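Local coordinates for (R)-specific secondary-alkylsulfatase (PDB 4AXH), which catalyses the zinc-dependent, enantioselective hydrolysis of (R)-secondary alkyl sulfates with strict inversion of configuration, releasing (S)-alcohols and sulfate, at residues Ile137-Val145 with Thr276-Phe284. Numbering follows the deposited sequence.
Sequences IIEGDSGLV and TVDGVELEF
D278, in the tight turn of one β-hairpin, extends its carboxylate into the loop 139-143 of another. Its CG lies roughly anti to the backbone N (chi1 -153°), which carries the carboxylate out from the turn to the backbone amides of S142 and G143. On their syn sides, OD1 accepts S142 N at 2.8 Å and OD2 accepts G143 N at 2.7 Å, both donors somewhat out of the carboxylate plane. S142 OG adds a second grip on OD1, 2.6 Å away and well above that plane. Two amides and a hydroxyl together restrict the rotation of the group and probably stabilise its negative charge. The loop's D141 N donates to D278 O of the turn (2.8 Å), while the D141 side chain lies alongside G279.

Behind this polar turn-to-turn junction, V280 packs its two methyls against the hairpin 137-145. CG2 rests on G140 CA (3.6 Å) and V145 CG1 (3.7 Å), and CG1 meets I138 CG2; L282 CD2 continues the apolar seam to I138 CD1.

The contact bridges the two β-sheets of the metallo-β-lactamase domain, away from the two-zinc active site. Strands 135-138 and 144-147 belong to one sheet, 272-277 and 280-286 to the other. Strand 172-176 flanks V145 through A174, strand 124-128 reaches I138 through L124, and L300 of strand 296-300 packs on L282.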
# COMPACT_ATOMS: atom_id res chain seq x y z
N ILE A 137 -26.12 19.39 14.05
CA ILE A 137 -26.65 20.75 14.01
C ILE A 137 -26.42 21.47 15.33
O ILE A 137 -27.07 21.15 16.32
CB ILE A 137 -28.13 20.83 13.57
CG1 ILE A 137 -28.35 20.13 12.23
CG2 ILE A 137 -28.56 22.30 13.49
CD1 ILE A 137 -29.68 19.47 12.07
N ILE A 138 -25.51 22.45 15.33
CA ILE A 138 -25.20 23.29 16.50
C ILE A 138 -26.02 24.57 16.33
O ILE A 138 -25.97 25.20 15.26
CB ILE A 138 -23.69 23.64 16.63
CG1 ILE A 138 -22.77 22.45 16.34
CG2 ILE A 138 -23.37 24.24 17.98
CD1 ILE A 138 -21.33 22.88 15.90
N GLU A 139 -26.76 24.96 17.37
CA GLU A 139 -27.55 26.19 17.33
C GLU A 139 -26.74 27.49 17.24
O GLU A 139 -26.33 27.86 16.12
CB GLU A 139 -28.71 26.18 18.32
CG GLU A 139 -29.84 25.38 17.68
CD GLU A 139 -31.00 24.86 18.49
OE1 GLU A 139 -31.18 25.29 19.66
OE2 GLU A 139 -31.80 24.10 17.91
N GLY A 140 -26.43 28.13 18.34
CA GLY A 140 -25.64 29.36 18.23
C GLY A 140 -26.48 30.62 18.17
O GLY A 140 -27.71 30.55 18.01
N ASP A 141 -25.79 31.78 18.29
CA ASP A 141 -26.36 33.13 18.36
C ASP A 141 -27.48 33.49 17.39
O ASP A 141 -28.63 33.63 17.83
CB ASP A 141 -25.25 34.21 18.44
CG ASP A 141 -24.41 34.18 19.72
OD1 ASP A 141 -24.87 33.56 20.73
OD2 ASP A 141 -23.33 34.80 19.74
N SER A 142 -27.17 33.61 16.08
CA SER A 142 -28.14 33.99 15.04
C SER A 142 -28.67 32.84 14.17
O SER A 142 -29.89 32.69 14.04
CB SER A 142 -27.59 35.12 14.18
OG SER A 142 -26.36 34.80 13.55
N GLY A 143 -27.77 32.06 13.58
CA GLY A 143 -28.13 30.97 12.69
C GLY A 143 -27.74 29.60 13.20
O GLY A 143 -27.90 29.33 14.39
N LEU A 144 -27.25 28.75 12.28
CA LEU A 144 -26.86 27.36 12.55
C LEU A 144 -25.47 27.05 12.08
O LEU A 144 -25.04 27.48 11.00
CB LEU A 144 -27.82 26.36 11.86
CG LEU A 144 -29.33 26.43 12.15
CD1 LEU A 144 -30.06 25.46 11.28
CD2 LEU A 144 -29.65 26.12 13.59
N VAL A 145 -24.76 26.25 12.88
CA VAL A 145 -23.44 25.75 12.51
C VAL A 145 -23.56 24.27 12.34
O VAL A 145 -24.06 23.57 13.22
CB VAL A 145 -22.21 26.27 13.30
CG1 VAL A 145 -22.52 26.39 14.78
CG2 VAL A 145 -20.96 25.44 13.05
N THR A 276 -14.12 30.66 16.48
CA THR A 276 -15.42 31.02 17.02
C THR A 276 -16.27 31.62 15.91
O THR A 276 -15.76 32.40 15.09
CB THR A 276 -15.29 31.75 18.39
OG1 THR A 276 -16.58 32.14 18.90
CG2 THR A 276 -14.34 32.93 18.36
N VAL A 277 -17.53 31.14 15.79
CA VAL A 277 -18.49 31.55 14.74
C VAL A 277 -19.90 31.48 15.30
O VAL A 277 -20.32 30.43 15.79
CB VAL A 277 -18.29 30.77 13.39
CG1 VAL A 277 -18.52 29.26 13.54
CG2 VAL A 277 -19.16 31.35 12.26
N ASP A 278 -20.63 32.61 15.28
CA ASP A 278 -22.00 32.73 15.81
C ASP A 278 -22.10 32.33 17.30
O ASP A 278 -23.09 31.75 17.74
CB ASP A 278 -23.02 32.00 14.92
CG ASP A 278 -24.42 32.59 15.00
OD1 ASP A 278 -24.54 33.83 15.18
OD2 ASP A 278 -25.40 31.82 14.85
N GLY A 279 -21.07 32.70 18.06
CA GLY A 279 -21.00 32.43 19.49
C GLY A 279 -20.88 30.95 19.78
O GLY A 279 -21.43 30.46 20.78
N VAL A 280 -20.18 30.22 18.89
CA VAL A 280 -19.94 28.78 18.98
C VAL A 280 -18.44 28.59 18.91
O VAL A 280 -17.81 29.02 17.94
CB VAL A 280 -20.70 27.98 17.88
CG1 VAL A 280 -20.33 26.50 17.91
CG2 VAL A 280 -22.21 28.14 18.02
N GLU A 281 -17.86 27.99 19.96
CA GLU A 281 -16.44 27.71 20.04
C GLU A 281 -16.20 26.35 19.41
O GLU A 281 -16.89 25.37 19.72
CB GLU A 281 -15.96 27.70 21.50
CG GLU A 281 -15.48 29.03 22.04
CD GLU A 281 -15.28 29.00 23.55
OE1 GLU A 281 -14.29 28.39 24.00
OE2 GLU A 281 -16.15 29.55 24.27
N LEU A 282 -15.20 26.29 18.50
CA LEU A 282 -14.80 25.10 17.78
C LEU A 282 -13.30 24.97 17.87
O LEU A 282 -12.59 25.90 17.52
CB LEU A 282 -15.18 25.18 16.28
CG LEU A 282 -16.57 25.71 15.91
CD1 LEU A 282 -16.58 26.23 14.50
CD2 LEU A 282 -17.62 24.65 16.08
N GLU A 283 -12.83 23.81 18.35
CA GLU A 283 -11.42 23.43 18.37
C GLU A 283 -11.37 22.23 17.41
O GLU A 283 -12.12 21.26 17.57
CB GLU A 283 -10.94 23.03 19.78
CG GLU A 283 -9.43 22.80 19.86
CD GLU A 283 -8.78 22.67 21.23
OE1 GLU A 283 -9.46 22.94 22.24
OE2 GLU A 283 -7.58 22.30 21.29
N PHE A 284 -10.56 22.36 16.39
CA PHE A 284 -10.32 21.36 15.36
C PHE A 284 -8.97 20.70 15.61
O PHE A 284 -7.99 21.40 15.90
CB PHE A 284 -10.30 22.04 13.98
CG PHE A 284 -11.53 22.87 13.61
CD1 PHE A 284 -12.73 22.25 13.25
CD2 PHE A 284 -11.47 24.25 13.56
CE1 PHE A 284 -13.85 22.99 12.89
CE2 PHE A 284 -12.59 25.01 13.18
CZ PHE A 284 -13.78 24.37 12.87